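Local coordinates for sensory box/GGDEF family protein (Caulobacter crescentus, PDB 4YME) that contains the GGDEF domain seen here, in a membrane sensory protein, and probably makes cyclic di-GMP from GTP, as diguanylate cyclases do, at residues 18-23 against 34-39; 65-70 against 83-88. All coordinates share one frame; numbering follows the deposited sequence.

Contact 1: 18-23 against 34-39; sequences MRLAAA and LAVICI
Leu20 reaches from helix 13-30 onto Val36 of strand 33-41. Its CB leaves the helix obliquely, still 5.7 Å from Val36 CG2, but with CG anti to the backbone N (chi1 175°) the branch swings toward the strand. At the fork both methyls close on the same target: CD1 stands 3.9 Å from Val36 CG2 and CD2 4.0 Å from it, so that one valine methyl meets both leucine tips. The two side chains cross at about a right angle. CD1 also touches Leu34 CD1, at 4.2 Å. Helix 13-30 precedes the ferredoxin-like core of this GGDEF domain and, with helix 139-156, covers the sheet face opposite core helices 53-70 and 95-109; the axes of 18-23 and 34-39 run nearly antiparallel (155°) and come within 10.4 Å. A long leucine is well suited to spanning that gap, whereas beta-branched Val36 suits an extended strand and offers a compact methyl. One helical turn further on, Ala23 points its short CB at the sheet, and Leu34 supplies the length, its CD1 approaching Ala23 CB to 4.2 Å. Beyond the segments, Ala139 and Ala146 of helix 139-156 lie against Leu20 and Val36 respectively, while Ile90 of strand 84-91 meets Ala23.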
# COMPACT_ATOMS: atom_id res chain seq x y z
N MSE A 18 13.96 2.24 -4.57
CA MSE A 18 15.24 1.48 -4.59
C MSE A 18 14.99 -0.02 -4.37
O MSE A 18 15.55 -0.88 -5.04
CB MSE A 18 16.19 1.93 -3.50
CG MSE A 18 16.65 3.31 -3.70
SE MSE A 18 17.85 3.92 -2.29
CE MSE A 18 17.18 3.24 -0.62
N ARG A 19 14.15 -0.32 -3.41
CA ARG A 19 13.88 -1.72 -3.07
C ARG A 19 13.04 -2.42 -4.14
O ARG A 19 13.25 -3.59 -4.41
CB ARG A 19 13.26 -1.83 -1.68
CG ARG A 19 14.30 -1.59 -0.54
CD ARG A 19 13.70 -1.90 0.81
NE ARG A 19 13.41 -3.34 0.92
CZ ARG A 19 12.89 -3.93 1.99
NH1 ARG A 19 12.58 -3.20 3.06
NH2 ARG A 19 12.64 -5.22 1.99
N LEU A 20 12.14 -1.68 -4.79
CA LEU A 20 11.33 -2.23 -5.88
C LEU A 20 12.22 -2.52 -7.09
O LEU A 20 12.12 -3.57 -7.71
CB LEU A 20 10.17 -1.27 -6.20
CG LEU A 20 9.33 -1.70 -7.42
CD1 LEU A 20 8.78 -3.11 -7.26
CD2 LEU A 20 8.15 -0.69 -7.53
N ALA A 21 13.14 -1.59 -7.40
CA ALA A 21 14.06 -1.84 -8.52
C ALA A 21 14.90 -3.09 -8.25
O ALA A 21 15.10 -3.93 -9.18
CB ALA A 21 14.93 -0.66 -8.76
N ALA A 22 15.37 -3.24 -7.01
CA ALA A 22 16.19 -4.44 -6.67
C ALA A 22 15.35 -5.71 -6.75
O ALA A 22 15.81 -6.77 -7.19
CB ALA A 22 16.80 -4.27 -5.30
N ALA A 23 14.08 -5.62 -6.33
CA ALA A 23 13.16 -6.76 -6.34
C ALA A 23 12.93 -7.24 -7.76
O ALA A 23 12.83 -8.43 -7.99
CB ALA A 23 11.83 -6.38 -5.68
N LEU A 34 6.04 -10.85 -8.47
CA LEU A 34 6.18 -9.52 -7.93
C LEU A 34 4.95 -8.69 -8.31
O LEU A 34 4.61 -8.62 -9.49
CB LEU A 34 7.43 -8.87 -8.50
CG LEU A 34 7.69 -7.40 -8.22
CD1 LEU A 34 7.84 -7.20 -6.81
CD2 LEU A 34 8.93 -6.92 -9.09
N ALA A 35 4.33 -8.09 -7.31
CA ALA A 35 3.13 -7.24 -7.48
C ALA A 35 3.28 -5.96 -6.70
O ALA A 35 3.94 -5.95 -5.62
CB ALA A 35 1.89 -7.93 -7.00
N VAL A 36 2.72 -4.89 -7.23
CA VAL A 36 2.71 -3.58 -6.56
C VAL A 36 1.27 -3.22 -6.32
O VAL A 36 0.48 -3.15 -7.26
CB VAL A 36 3.44 -2.53 -7.38
CG1 VAL A 36 3.35 -1.16 -6.78
CG2 VAL A 36 4.93 -3.03 -7.62
N ILE A 37 0.96 -2.87 -5.08
CA ILE A 37 -0.37 -2.57 -4.63
C ILE A 37 -0.39 -1.16 -4.11
O ILE A 37 0.30 -0.86 -3.14
CB ILE A 37 -0.83 -3.54 -3.56
CG1 ILE A 37 -0.77 -4.97 -4.06
CG2 ILE A 37 -2.22 -3.19 -3.10
CD1 ILE A 37 -0.92 -6.05 -3.05
N CYS A 38 -1.18 -0.31 -4.74
CA CYS A 38 -1.38 1.06 -4.30
C CYS A 38 -2.68 1.17 -3.51
O CYS A 38 -3.72 0.69 -3.96
CB CYS A 38 -1.37 1.95 -5.54
SG CYS A 38 -1.44 3.73 -5.27
N ILE A 39 -2.63 1.81 -2.34
CA ILE A 39 -3.74 1.81 -1.40
C ILE A 39 -4.03 3.22 -0.97
O ILE A 39 -3.11 4.00 -0.75
CB ILE A 39 -3.35 1.06 -0.11
CG1 ILE A 39 -2.96 -0.38 -0.41
CG2 ILE A 39 -4.43 1.17 0.97
CD1 ILE A 39 -2.17 -1.09 0.69

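Contact 2: 65-70 against 83-88; sequences RRLQSA and DEFIVV
The hairpin of strands 76-81 and 84-91, which carries the GGDEF signature, residues 81-85, at its turn, rests here against the last turns of helix 53-70. Leu67 carries the helix side. Its CG lies anti to the carbonyl carbon (chi1 -67°) and the chain stays extended, which presents both methyls to the strand. CD1 lies 3.8 Å from Phe85 CD2 and 4.2 Å from Phe85 CB, coming at the ring obliquely near its root. CD2 takes the other direction and meets Val87 CG2 at 4.2 Å. A forked leucine can thus serve two residues, i and i+2 along the strand, that share a face: the broad ring of Phe85 and the smaller valine. Near the helix end, Ser69 OG donates a 2.6 Å hydrogen bond to Arg66 O, at a C=O...donor angle of 128°, which ties its hydroxyl down to its own helix. Arg66 pairs with Glu62 and also bonds the carbonyls of Met109, Ala112 and Pro113, anchoring this helix to the C-terminal end of helix 95-109 and the loop that follows. Leu60 and Thr63 extend the helix's grip on Phe85, and Arg79 of strand 76-81 touches the Phe85 side chain, while strand 33-41 flanks the other edge of strand 84-91.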
# COMPACT_ATOMS: atom_id res chain seq x y z
N ARG A 65 0.63 0.63 11.22
CA ARG A 65 0.72 -0.46 12.20
C ARG A 65 0.12 -1.76 11.66
O ARG A 65 0.74 -2.83 11.75
CB ARG A 65 0.05 -0.07 13.52
CG ARG A 65 0.21 -1.13 14.58
CD ARG A 65 -0.71 -0.91 15.74
NE ARG A 65 -2.10 -1.23 15.40
CZ ARG A 65 -2.60 -2.47 15.30
NH1 ARG A 65 -1.84 -3.54 15.49
NH2 ARG A 65 -3.86 -2.63 14.99
N ARG A 66 -1.07 -1.67 11.04
CA ARG A 66 -1.73 -2.80 10.43
C ARG A 66 -0.90 -3.38 9.29
O ARG A 66 -0.68 -4.60 9.18
CB ARG A 66 -3.15 -2.44 10.00
CG ARG A 66 -4.03 -2.08 11.18
CD ARG A 66 -5.50 -1.80 10.76
NE ARG A 66 -6.26 -1.18 11.82
CZ ARG A 66 -7.49 -0.73 11.71
NH1 ARG A 66 -8.18 -0.93 10.58
NH2 ARG A 66 -8.05 -0.12 12.75
N LEU A 67 -0.35 -2.51 8.47
CA LEU A 67 0.51 -3.00 7.33
C LEU A 67 1.77 -3.68 7.86
O LEU A 67 2.13 -4.75 7.32
CB LEU A 67 0.87 -1.86 6.37
CG LEU A 67 -0.32 -1.26 5.57
CD1 LEU A 67 0.19 -0.09 4.73
CD2 LEU A 67 -1.02 -2.34 4.74
N GLN A 68 2.42 -3.13 8.89
CA GLN A 68 3.61 -3.76 9.49
C GLN A 68 3.24 -5.15 10.03
O GLN A 68 4.08 -6.08 9.94
CB GLN A 68 4.23 -2.92 10.61
CG GLN A 68 4.98 -1.63 10.17
CD GLN A 68 5.77 -0.93 11.35
OE1 GLN A 68 5.15 -0.49 12.29
NE2 GLN A 68 7.13 -0.81 11.27
N SER A 69 2.03 -5.32 10.53
CA SER A 69 1.64 -6.65 11.04
C SER A 69 1.49 -7.64 9.90
O SER A 69 1.81 -8.80 10.09
CB SER A 69 0.34 -6.59 11.87
OG SER A 69 -0.84 -6.45 11.07
N ALA A 70 1.09 -7.21 8.72
CA ALA A 70 0.71 -8.10 7.62
C ALA A 70 1.77 -8.31 6.55
O ALA A 70 1.66 -9.24 5.72
CB ALA A 70 -0.48 -7.55 6.96
N ASP A 83 -2.42 9.97 2.34
CA ASP A 83 -2.95 8.66 2.66
C ASP A 83 -2.72 7.63 1.56
O ASP A 83 -3.46 6.65 1.49
CB ASP A 83 -4.43 8.74 2.95
CG ASP A 83 -5.28 9.13 1.72
OD1 ASP A 83 -4.80 9.92 0.88
OD2 ASP A 83 -6.40 8.61 1.64
N GLU A 84 -1.66 7.80 0.80
CA GLU A 84 -1.28 6.89 -0.27
C GLU A 84 -0.18 5.95 0.21
O GLU A 84 0.92 6.40 0.56
CB GLU A 84 -0.75 7.70 -1.41
CG GLU A 84 -1.81 8.45 -2.18
CD GLU A 84 -1.20 8.77 -3.51
OE1 GLU A 84 -1.09 7.84 -4.34
OE2 GLU A 84 -0.72 9.91 -3.62
N PHE A 85 -0.49 4.68 0.25
CA PHE A 85 0.44 3.64 0.69
C PHE A 85 0.73 2.70 -0.46
O PHE A 85 -0.06 2.60 -1.43
CB PHE A 85 -0.14 2.88 1.83
CG PHE A 85 -0.36 3.72 3.08
CD1 PHE A 85 -1.48 4.48 3.27
CD2 PHE A 85 0.58 3.65 4.12
CE1 PHE A 85 -1.67 5.20 4.44
CE2 PHE A 85 0.40 4.37 5.29
CZ PHE A 85 -0.74 5.17 5.45
N ILE A 86 1.87 2.01 -0.40
CA ILE A 86 2.23 1.02 -1.39
C ILE A 86 2.70 -0.22 -0.66
O ILE A 86 3.50 -0.14 0.30
CB ILE A 86 3.36 1.50 -2.30
CG1 ILE A 86 2.97 2.72 -3.07
CG2 ILE A 86 3.88 0.36 -3.19
CD1 ILE A 86 2.24 2.45 -4.25
N VAL A 87 2.26 -1.38 -1.13
CA VAL A 87 2.80 -2.65 -0.68
C VAL A 87 3.39 -3.35 -1.87
O VAL A 87 2.77 -3.44 -2.94
CB VAL A 87 1.72 -3.54 -0.03
CG1 VAL A 87 2.25 -4.93 0.19
CG2 VAL A 87 1.20 -2.89 1.26
N VAL A 88 4.62 -3.82 -1.73
CA VAL A 88 5.27 -4.65 -2.72
C VAL A 88 5.32 -6.07 -2.23
O VAL A 88 5.88 -6.34 -1.17
CB VAL A 88 6.67 -4.12 -3.08
CG1 VAL A 88 7.35 -5.06 -4.06
CG2 VAL A 88 6.63 -2.70 -3.58

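Contacts 1 and 2 have centres 12 Å apart and meet through the sheet, where strands 33-41 and 84-91 are antiparallel neighbours. Backbone hydrogen bonds stitch them together: Ile39 N lies 2.8 Å from Phe85 O, and Val87 N lies 2.9 Å from Ile37 O. The helices sit on opposite faces, helix 13-30 over Leu34 and Val36, helix 53-70 over Phe85 and Val87. On the contact 1 face, Leu34 CD1 packs 3.5 Å from Val88 CG1. Segment 83-88 of contact 2 includes part of the GGDEF signature, whose turn in active relatives helps form the GTP site; Asp83 OD2 accepts a bond from Leu41 N, joining that turn to the end of strand 33-41.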